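Local coordinates for protein glucose-resistance amylase regulator (Weissella paramesenteroides ATCC 33313, PDB 4RK6) that probably acts as a LacI-family transcription regulator that recognises DNA control regions, and binds glucose in its periplasmic-binding-protein-like sugar-binding core, at residues D26-G31 with S94-L99; K241-F244 with G248-A251; T177-G182 with I205-D210; S152-N157 with E161-Y166. All coordinates share one frame; numbering follows the deposited sequence.

Contact 1. Residues D26-G31 with S94-L99; sequences DEIIKG and SLTALL. With GLC (alpha-D-glucopyranose), chain C.
Ile28 on one turn of helix 24-39 faces the end of strand 91-95, and the backbones come closest at Ile28 and Leu95, whose CA atoms lie 8.5 Å apart. Residues 26-31 are helical throughout, while 94-99 run out of the strand at Leu95 and turn into a loop, with Thr96 at positive phi (74°). Ile28 does all the touching from the helix side, and its two methyl-bearing branches split the work. Its CG2, anti to the backbone N, meets CD2 of Leu95 at 3.5 Å; its CD1, at the end of the other branch, meets CG2 of Thr96 at 3.4 Å. At these distances the methyls are pressed closer together than carbon atoms usually pack. Helix 24-39 lies against the sheet of a periplasmic-binding-protein-like fold, and the loop after strand 91-95 contributes to the sugar pocket. Thr96 belongs to that pocket. With chi1 81° its OG1 sits between backbone N and carbonyl carbon, while CG2 is turned to Ile28. The hydroxyl accepts a hydrogen bond from glucose O2, 2.8 Å from OG1, and donates its own proton to the carbonyl O of Leu95, 2.6 Å from the same OG1. Phe244 of helix 244-257 also packs on Ile28, and Ala251 on Leu95.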
# COMPACT_ATOMS: atom_id res chain seq x y z
N ASP A 26 -6.36 -3.46 2.00
CA ASP A 26 -6.88 -2.17 2.42
C ASP A 26 -8.23 -1.84 1.77
O ASP A 26 -9.12 -1.28 2.43
CB ASP A 26 -5.87 -1.05 2.10
CG ASP A 26 -4.78 -0.90 3.16
OD1 ASP A 26 -4.53 -1.87 3.91
OD2 ASP A 26 -4.17 0.18 3.23
N GLU A 27 -8.36 -2.17 0.49
CA GLU A 27 -9.61 -1.91 -0.26
C GLU A 27 -10.75 -2.81 0.22
O GLU A 27 -11.90 -2.37 0.35
CB GLU A 27 -9.39 -2.09 -1.75
CG GLU A 27 -8.60 -0.98 -2.41
CD GLU A 27 -9.43 0.27 -2.61
OE1 GLU A 27 -10.25 0.31 -3.56
OE2 GLU A 27 -9.27 1.21 -1.80
N ILE A 28 -10.43 -4.07 0.48
CA ILE A 28 -11.42 -4.96 1.09
C ILE A 28 -11.82 -4.43 2.45
O ILE A 28 -13.00 -4.36 2.78
CB ILE A 28 -10.92 -6.42 1.16
CG1 ILE A 28 -10.90 -7.04 -0.23
CG2 ILE A 28 -11.79 -7.24 2.12
CD1 ILE A 28 -10.35 -8.44 -0.28
N ILE A 29 -10.84 -4.00 3.25
CA ILE A 29 -11.10 -3.52 4.60
C ILE A 29 -11.99 -2.27 4.59
O ILE A 29 -12.86 -2.11 5.46
CB ILE A 29 -9.78 -3.29 5.37
CG1 ILE A 29 -9.17 -4.65 5.74
CG2 ILE A 29 -10.01 -2.47 6.64
CD1 ILE A 29 -7.76 -4.58 6.29
N LYS A 30 -11.80 -1.42 3.58
CA LYS A 30 -12.65 -0.24 3.42
C LYS A 30 -14.11 -0.63 3.29
O LYS A 30 -14.98 -0.02 3.91
CB LYS A 30 -12.18 0.63 2.25
CG LYS A 30 -11.10 1.61 2.67
CD LYS A 30 -10.20 2.07 1.53
CE LYS A 30 -8.96 2.77 2.06
NZ LYS A 30 -7.96 3.06 1.00
N GLY A 31 -14.38 -1.68 2.51
CA GLY A 31 -15.74 -2.19 2.33
C GLY A 31 -16.31 -2.82 3.59
O GLY A 31 -17.46 -2.55 3.98
N SER A 94 -14.64 -16.52 3.76
CA SER A 94 -13.40 -16.21 3.04
C SER A 94 -13.65 -15.25 1.87
O SER A 94 -14.71 -15.24 1.26
CB SER A 94 -12.66 -17.47 2.59
OG SER A 94 -13.39 -18.22 1.66
N LEU A 95 -12.64 -14.41 1.62
CA LEU A 95 -12.73 -13.32 0.66
C LEU A 95 -11.63 -13.42 -0.38
O LEU A 95 -10.46 -13.54 -0.04
CB LEU A 95 -12.64 -11.98 1.40
CG LEU A 95 -13.92 -11.51 2.13
CD1 LEU A 95 -14.39 -12.43 3.22
CD2 LEU A 95 -13.64 -10.14 2.74
N THR A 96 -12.03 -13.41 -1.65
CA THR A 96 -11.16 -13.51 -2.83
C THR A 96 -10.62 -14.92 -3.04
O THR A 96 -9.84 -15.17 -3.95
CB THR A 96 -10.00 -12.47 -2.84
OG1 THR A 96 -8.92 -12.92 -2.01
CG2 THR A 96 -10.48 -11.11 -2.40
N ALA A 97 -11.11 -15.86 -2.25
CA ALA A 97 -10.60 -17.21 -2.27
C ALA A 97 -11.61 -18.12 -1.60
O ALA A 97 -12.29 -17.71 -0.67
CB ALA A 97 -9.27 -17.27 -1.52
N LEU A 98 -11.67 -19.36 -2.07
CA LEU A 98 -12.57 -20.34 -1.52
C LEU A 98 -11.71 -21.27 -0.66
O LEU A 98 -11.11 -22.21 -1.15
CB LEU A 98 -13.28 -21.05 -2.69
CG LEU A 98 -13.67 -20.10 -3.85
CD1 LEU A 98 -13.63 -20.78 -5.22
CD2 LEU A 98 -15.02 -19.44 -3.62
N LEU A 99 -11.62 -20.95 0.63
CA LEU A 99 -10.71 -21.63 1.56
C LEU A 99 -11.16 -23.02 1.96
O LEU A 99 -10.35 -23.92 2.10
CB LEU A 99 -10.52 -20.81 2.84
CG LEU A 99 -9.62 -19.59 2.68
CD1 LEU A 99 -9.50 -18.88 4.01
CD2 LEU A 99 -8.24 -20.00 2.17
C1 GLC C . -4.67 -12.37 -3.77
C2 GLC C . -6.14 -12.29 -4.17
C3 GLC C . -6.35 -12.07 -5.65
C4 GLC C . -5.42 -10.95 -6.14
C5 GLC C . -3.98 -11.38 -5.87
C6 GLC C . -2.98 -10.31 -6.30
O1 GLC C . -4.26 -13.66 -4.03
O2 GLC C . -6.82 -13.49 -3.82
O3 GLC C . -7.71 -11.71 -5.80
O4 GLC C . -5.66 -10.69 -7.49
O5 GLC C . -3.77 -11.55 -4.49
O6 GLC C . -3.18 -9.12 -5.60

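Contact 2. Residues K241-F244 with G248-A251; sequences KQDF and GRIA. With GLC (alpha-D-glucopyranose), chain C.
Phe244 and Gly248 make the tight part of this contact, one turn apart at the start of helix 244-257. Gly248 N donates to Phe244 O over 3.1 Å at an N-H...O angle of 164°, an ordinary i to i+4 helical bond, to which Gly248 brings no side chain. The Phe244 side chain leaves the backbone away from 248-251, and its ring lies against Gln242: Gln242 CB sits 3.6 Å above one face of the Phe244 ring, offset toward its rim, and glucose O3 lies at the ring edge. The Gln242 chain extends beyond CG to the sugar, where NE2 gives O3 of glucose a nearly straight bond, 3.0 Å and 175°. Asp225 takes another bond from this amide nitrogen, and Ser108 pairs with Gln242 OE1, so both ends of the amide are held.

The other side is looser and wetter. Asp243 is the N-cap residue, its OD1 making a weak hydrogen bond to Glu246 N. That OD1 lies 4.4 Å from Arg249 NH2, well out of the guanidinium plane, so only the charges attract. A water bridges them instead: it donates to Asp243 OD1 at 2.7 Å and accepts from Arg249 NH2 at 2.8 Å, lying in the guanidinium plane. Arg249 has firmer partners in Glu34 and Glu246, both salt bridges. Helix 24-39 packs on Phe244 through Glu27 and Ile28, while strand 267-275 meets Asp243 through Ile270.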
# COMPACT_ATOMS: atom_id res chain seq x y z
N LYS A 241 -10.24 -4.90 -13.31
CA LYS A 241 -10.47 -4.27 -12.03
C LYS A 241 -11.42 -5.09 -11.18
O LYS A 241 -12.56 -5.34 -11.58
CB LYS A 241 -11.07 -2.88 -12.21
CG LYS A 241 -11.06 -2.09 -10.90
CD LYS A 241 -11.53 -0.66 -11.13
CE LYS A 241 -10.93 0.31 -10.14
NZ LYS A 241 -11.39 0.03 -8.77
N GLN A 242 -10.94 -5.51 -10.02
CA GLN A 242 -11.81 -6.16 -9.02
C GLN A 242 -12.48 -5.10 -8.16
O GLN A 242 -11.89 -4.05 -7.85
CB GLN A 242 -11.02 -7.08 -8.11
CG GLN A 242 -10.25 -8.16 -8.87
CD GLN A 242 -9.90 -9.34 -7.97
OE1 GLN A 242 -10.79 -9.94 -7.36
NE2 GLN A 242 -8.62 -9.62 -7.82
N ASP A 243 -13.71 -5.38 -7.75
CA ASP A 243 -14.40 -4.49 -6.86
C ASP A 243 -14.17 -4.89 -5.41
O ASP A 243 -15.03 -5.51 -4.78
CB ASP A 243 -15.90 -4.47 -7.25
CG ASP A 243 -16.65 -3.28 -6.66
OD1 ASP A 243 -16.13 -2.61 -5.75
OD2 ASP A 243 -17.78 -3.03 -7.13
N PHE A 244 -12.98 -4.59 -4.89
CA PHE A 244 -12.59 -5.07 -3.56
C PHE A 244 -13.51 -4.53 -2.46
O PHE A 244 -13.87 -5.25 -1.54
CB PHE A 244 -11.13 -4.75 -3.23
CG PHE A 244 -10.15 -5.53 -4.06
CD1 PHE A 244 -10.09 -6.92 -3.98
CD2 PHE A 244 -9.30 -4.88 -4.96
CE1 PHE A 244 -9.20 -7.64 -4.77
CE2 PHE A 244 -8.41 -5.60 -5.75
CZ PHE A 244 -8.36 -6.98 -5.64
N GLY A 248 -15.81 -6.80 0.25
CA GLY A 248 -15.88 -6.58 1.69
C GLY A 248 -17.30 -6.32 2.16
O GLY A 248 -17.76 -6.93 3.13
N ARG A 249 -18.03 -5.43 1.48
CA ARG A 249 -19.40 -5.13 1.91
C ARG A 249 -20.30 -6.38 1.89
O ARG A 249 -21.08 -6.62 2.82
CB ARG A 249 -20.04 -4.06 1.02
CG ARG A 249 -19.46 -2.67 1.21
CD ARG A 249 -20.34 -1.63 0.51
NE ARG A 249 -20.23 -1.70 -0.94
CZ ARG A 249 -19.29 -1.08 -1.68
NH1 ARG A 249 -18.37 -0.30 -1.11
NH2 ARG A 249 -19.30 -1.22 -2.99
N ILE A 250 -20.20 -7.16 0.82
CA ILE A 250 -21.05 -8.33 0.62
C ILE A 250 -20.70 -9.44 1.62
O ILE A 250 -21.59 -10.10 2.16
CB ILE A 250 -21.00 -8.79 -0.84
CG1 ILE A 250 -21.62 -7.70 -1.75
CG2 ILE A 250 -21.71 -10.11 -1.07
CD1 ILE A 250 -23.09 -7.41 -1.52
N ALA A 251 -19.42 -9.63 1.90
CA ALA A 251 -19.03 -10.59 2.95
C ALA A 251 -19.66 -10.23 4.31
O ALA A 251 -20.22 -11.07 5.01
CB ALA A 251 -17.52 -10.69 3.07
C1 GLC C . -4.67 -12.37 -3.77
C2 GLC C . -6.14 -12.29 -4.17
C3 GLC C . -6.35 -12.07 -5.65
C4 GLC C . -5.42 -10.95 -6.14
C5 GLC C . -3.98 -11.38 -5.87
C6 GLC C . -2.98 -10.31 -6.30
O1 GLC C . -4.26 -13.66 -4.03
O2 GLC C . -6.82 -13.49 -3.82
O3 GLC C . -7.71 -11.71 -5.80
O4 GLC C . -5.66 -10.69 -7.49
O5 GLC C . -3.77 -11.55 -4.49
O6 GLC C . -3.18 -9.12 -5.60
O HOH W 1 -17.29 -0.41 -4.70

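Contact 3. Residues T177-G182 with I205-D210; sequences TSVTTG and INAMSD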
# COMPACT_ATOMS: atom_id res chain seq x y z
N THR A 177 12.10 -9.52 -13.21
CA THR A 177 13.01 -10.64 -13.52
C THR A 177 12.49 -11.56 -14.61
O THR A 177 13.29 -12.22 -15.29
CB THR A 177 13.38 -11.47 -12.26
OG1 THR A 177 12.24 -12.11 -11.68
CG2 THR A 177 14.07 -10.62 -11.22
N SER A 178 11.17 -11.62 -14.79
CA SER A 178 10.61 -12.55 -15.76
C SER A 178 11.22 -12.36 -17.14
O SER A 178 11.58 -13.32 -17.81
CB SER A 178 9.08 -12.40 -15.84
OG SER A 178 8.70 -11.13 -16.36
N VAL A 179 11.32 -11.11 -17.58
CA VAL A 179 11.76 -10.83 -18.96
C VAL A 179 13.23 -10.47 -19.07
O VAL A 179 13.70 -10.18 -20.15
CB VAL A 179 10.92 -9.70 -19.60
CG1 VAL A 179 9.51 -10.19 -19.84
CG2 VAL A 179 10.92 -8.45 -18.72
N THR A 180 13.95 -10.51 -17.96
CA THR A 180 15.39 -10.26 -17.96
C THR A 180 16.16 -11.56 -17.67
O THR A 180 17.03 -11.94 -18.44
CB THR A 180 15.76 -9.16 -16.94
OG1 THR A 180 15.20 -9.48 -15.67
CG2 THR A 180 15.22 -7.83 -17.40
N THR A 181 15.85 -12.25 -16.59
CA THR A 181 16.56 -13.49 -16.30
C THR A 181 15.73 -14.74 -16.61
O THR A 181 16.27 -15.81 -16.80
CB THR A 181 17.09 -13.48 -14.86
OG1 THR A 181 16.00 -13.33 -13.96
CG2 THR A 181 18.07 -12.33 -14.65
N GLY A 182 14.41 -14.60 -16.70
CA GLY A 182 13.53 -15.73 -17.02
C GLY A 182 13.46 -16.06 -18.50
O GLY A 182 13.33 -17.24 -18.89
N ILE A 205 6.98 -3.30 -17.10
CA ILE A 205 7.17 -2.02 -17.77
C ILE A 205 8.60 -1.51 -17.55
O ILE A 205 9.29 -1.10 -18.51
CB ILE A 205 6.17 -0.97 -17.27
CG1 ILE A 205 4.78 -1.25 -17.86
CG2 ILE A 205 6.65 0.44 -17.61
CD1 ILE A 205 3.72 -0.33 -17.29
N ASN A 206 9.05 -1.54 -16.31
CA ASN A 206 10.37 -1.02 -16.00
C ASN A 206 11.48 -1.87 -16.60
O ASN A 206 12.49 -1.30 -17.03
CB ASN A 206 10.57 -0.83 -14.49
CG ASN A 206 9.90 0.42 -13.99
OD1 ASN A 206 9.35 1.18 -14.77
ND2 ASN A 206 9.94 0.65 -12.70
N ALA A 207 11.32 -3.19 -16.63
CA ALA A 207 12.37 -4.05 -17.20
C ALA A 207 12.50 -3.71 -18.67
O ALA A 207 13.62 -3.59 -19.19
CB ALA A 207 12.05 -5.52 -17.00
N MSE A 208 11.37 -3.52 -19.35
CA MSE A 208 11.43 -3.19 -20.78
C MSE A 208 12.10 -1.86 -20.98
O MSE A 208 13.04 -1.74 -21.81
CB MSE A 208 10.06 -3.20 -21.46
CG MSE A 208 9.29 -4.52 -21.38
SE MSE A 208 10.30 -6.13 -21.99
CE MSE A 208 10.13 -5.66 -23.88
N SER A 209 11.66 -0.84 -20.23
CA SER A 209 12.21 0.54 -20.37
C SER A 209 13.70 0.60 -20.08
O SER A 209 14.42 1.33 -20.75
CB SER A 209 11.51 1.52 -19.42
OG SER A 209 10.14 1.63 -19.73
N ASP A 210 14.13 -0.16 -19.08
CA ASP A 210 15.54 -0.15 -18.64
C ASP A 210 16.46 -0.85 -19.65
O ASP A 210 17.69 -0.71 -19.56
CB ASP A 210 15.69 -0.86 -17.30
CG ASP A 210 15.13 -0.07 -16.11
OD1 ASP A 210 14.79 1.13 -16.25
OD2 ASP A 210 15.11 -0.65 -15.01
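Ala207 and Val179 carry most of this contact, with Met208, a selenomethionine, third. They join two successive helices of the alpha/beta, periplasmic-binding-protein-like fold, helix 172-182 and helix 198-210, which are linked through strand 192-195. The short helical segments approach to 8.9 Å between axes, and their N-to-C directions differ by 50°, so the two helices cross at a marked slant, both heading broadly the same way. The backbones are nearest at Thr180 and Ala207, whose CA atoms are 6.9 Å apart, consistent with the small side chain of Ala207 there.

Ala207 CB points to the neighbouring helix and is met by two methyls. Val179 CG2 reaches it at 3.6 Å, and Thr180 CG2 at 3.9 Å. The same CG2 of Val179 also touches the selenium: it lies 4.1 Å from SE of Met208, the two side chains crossing at about a right angle. Met208 does not head for the other helix from its CB; bends at chi2 and chi3 fold the chain back and bring SE to the valine. Leu204, a turn earlier on the same helix, packs on Val179 as well, and Tyr176 packs on Ala207. The side-chain contacts between the segments are made by methyls and selenium, with the Thr180 hydroxyl turned to its own helix, where OG1 bonds to Tyr176 O.

Farther round helix 198-210, Asn206 and Asp210 reach the second subunit, Asp210 by a salt bridge to Arg234 of that chain. Helix 172-182 widens into a pi-type turn at 178-182, where Gly182 N donates to Thr177 O over 3.0 Å.

Contact 4. Residues S152-N157 with E161-Y166; sequences SMTDHN and ENIFLY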
# COMPACT_ATOMS: atom_id res chain seq x y z
N SER A 152 -8.08 -21.59 -20.52
CA SER A 152 -8.59 -20.59 -21.44
C SER A 152 -7.84 -20.62 -22.78
O SER A 152 -8.45 -20.53 -23.85
CB SER A 152 -8.54 -19.19 -20.82
OG SER A 152 -9.06 -18.24 -21.73
N MSE A 153 -6.52 -20.74 -22.73
CA MSE A 153 -5.71 -20.74 -23.93
C MSE A 153 -6.08 -21.96 -24.75
O MSE A 153 -6.26 -21.85 -25.96
CB MSE A 153 -4.22 -20.75 -23.61
CG MSE A 153 -3.73 -19.45 -22.96
SE MSE A 153 -3.52 -18.05 -24.31
CE MSE A 153 -1.81 -18.61 -25.10
N THR A 154 -6.19 -23.11 -24.10
CA THR A 154 -6.54 -24.33 -24.84
C THR A 154 -8.01 -24.32 -25.31
O THR A 154 -8.27 -24.81 -26.41
CB THR A 154 -6.19 -25.60 -24.04
OG1 THR A 154 -6.87 -25.61 -22.79
CG2 THR A 154 -4.71 -25.68 -23.77
N ASP A 155 -8.93 -23.73 -24.54
CA ASP A 155 -10.34 -23.51 -24.99
C ASP A 155 -10.41 -22.69 -26.29
O ASP A 155 -11.34 -22.83 -27.08
CB ASP A 155 -11.18 -22.77 -23.95
CG ASP A 155 -11.58 -23.63 -22.75
OD1 ASP A 155 -11.51 -24.86 -22.77
OD2 ASP A 155 -12.02 -23.03 -21.75
N HIS A 156 -9.43 -21.80 -26.49
CA HIS A 156 -9.31 -20.95 -27.68
C HIS A 156 -8.47 -21.60 -28.80
O HIS A 156 -8.06 -20.93 -29.76
CB HIS A 156 -8.68 -19.59 -27.28
CG HIS A 156 -9.63 -18.65 -26.61
ND1 HIS A 156 -9.91 -18.70 -25.25
CD2 HIS A 156 -10.36 -17.62 -27.10
CE1 HIS A 156 -10.77 -17.75 -24.95
NE2 HIS A 156 -11.07 -17.08 -26.05
N ASN A 157 -8.24 -22.91 -28.67
CA ASN A 157 -7.51 -23.69 -29.66
C ASN A 157 -6.06 -23.28 -29.86
O ASN A 157 -5.49 -23.45 -30.93
CB ASN A 157 -8.26 -23.71 -31.00
CG ASN A 157 -9.67 -24.22 -30.84
OD1 ASN A 157 -9.92 -25.21 -30.14
ND2 ASN A 157 -10.62 -23.54 -31.47
N GLU A 161 2.81 -24.83 -26.98
CA GLU A 161 3.88 -23.99 -27.53
C GLU A 161 3.55 -22.47 -27.52
O GLU A 161 4.44 -21.66 -27.69
CB GLU A 161 4.24 -24.41 -28.96
CG GLU A 161 3.21 -24.01 -30.01
CD GLU A 161 3.45 -24.66 -31.36
OE1 GLU A 161 4.62 -24.78 -31.78
OE2 GLU A 161 2.46 -25.04 -32.02
N ASN A 162 2.29 -22.13 -27.36
CA ASN A 162 1.86 -20.72 -27.25
C ASN A 162 1.78 -20.21 -25.81
O ASN A 162 1.49 -19.03 -25.59
CB ASN A 162 0.47 -20.58 -27.84
CG ASN A 162 0.39 -21.06 -29.27
OD1 ASN A 162 -0.44 -21.92 -29.60
ND2 ASN A 162 1.23 -20.51 -30.13
N ILE A 163 1.97 -21.11 -24.85
CA ILE A 163 1.67 -20.86 -23.44
C ILE A 163 2.98 -20.74 -22.68
O ILE A 163 3.80 -21.67 -22.70
CB ILE A 163 0.82 -22.02 -22.85
CG1 ILE A 163 -0.57 -21.99 -23.48
CG2 ILE A 163 0.76 -21.92 -21.33
CD1 ILE A 163 -1.38 -23.23 -23.20
N PHE A 164 3.20 -19.60 -22.03
CA PHE A 164 4.43 -19.36 -21.26
C PHE A 164 4.10 -18.97 -19.83
O PHE A 164 3.11 -18.32 -19.59
CB PHE A 164 5.28 -18.27 -21.93
CG PHE A 164 5.66 -18.60 -23.34
CD1 PHE A 164 4.76 -18.40 -24.38
CD2 PHE A 164 6.91 -19.14 -23.62
CE1 PHE A 164 5.10 -18.72 -25.69
CE2 PHE A 164 7.25 -19.45 -24.92
CZ PHE A 164 6.35 -19.25 -25.94
N LEU A 165 4.93 -19.40 -18.88
CA LEU A 165 4.71 -19.16 -17.47
C LEU A 165 5.97 -18.63 -16.81
O LEU A 165 7.07 -19.07 -17.14
CB LEU A 165 4.35 -20.46 -16.75
CG LEU A 165 3.12 -21.20 -17.25
CD1 LEU A 165 3.03 -22.58 -16.61
CD2 LEU A 165 1.86 -20.40 -16.98
N TYR A 166 5.83 -17.72 -15.86
CA TYR A 166 6.97 -17.35 -15.01
C TYR A 166 6.54 -16.82 -13.68
O TYR A 166 5.70 -15.93 -13.62
CB TYR A 166 7.85 -16.28 -15.66
CG TYR A 166 9.07 -15.93 -14.84
CD1 TYR A 166 9.00 -14.99 -13.82
CD2 TYR A 166 10.29 -16.60 -15.04
CE1 TYR A 166 10.10 -14.68 -13.05
CE2 TYR A 166 11.41 -16.29 -14.27
CZ TYR A 166 11.30 -15.33 -13.28
OH TYR A 166 12.36 -14.98 -12.49
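Asn162 opens the second segment's contact with Met153, a selenomethionine on helix 144-155: the CE methyl of Met153 lies 3.4 Å from the backbone O of Asn162 and 4.1 Å from its CB. The Asn162 amide is used elsewhere, ND2 bonding to Asn128 and OD1 to Ala159 N. Next comes Ile163, first residue of strand 163-166, which points to the helix. Its CD1 meets CB of Met153 at 3.8 Å, and its CG1 lies 3.9 Å from the CE of Met153, the two side chains lying alongside with their directions reversed. Bends at chi2 and chi3 curl Met153 so that its two ends touch the same isoleucine. CD1 also reaches Thr154 CG2 at 4.2 Å, across at about a right angle. Phe164 leaves the strand on the other side, as alternation along a strand predicts, and packs on Ala130 and Pro189. Helix and strand close the beta-alpha-beta unit 129-132, 144-155, 163-166; a Schellman motif with Asn157 at C-prime turns the chain out of the helix. Apart from the CE methyl against the Asn162 carbonyl oxygen, the contacts are between carbons, which suggests that apolar packing, rather than directed polar bonds between the segments, joins helix and strand.

Along the chain the order is contact 1, contact 4, contact 3, then contact 2. Contacts 1 and 2 have centres 7 Å apart and touch directly, Glu27 CB lying 3.5 Å from Phe244 CB; through Thr96 and Gln242 both reach the glucose, with helix 24-39, the end of strand 91-95 and helix 244-257 packed together. Contacts 3 and 4 lie about 30 Å from those two between centres, and also touch: Tyr166 at the end of strand 163-166 packs on helix 172-182, which follows it. The pairs sit on opposite sides of the chain's centre, consistent with the two lobes of this fold, though contacts 1 and 4 reach the same sheet. Contacts 1 and 3 both also touch the second subunit.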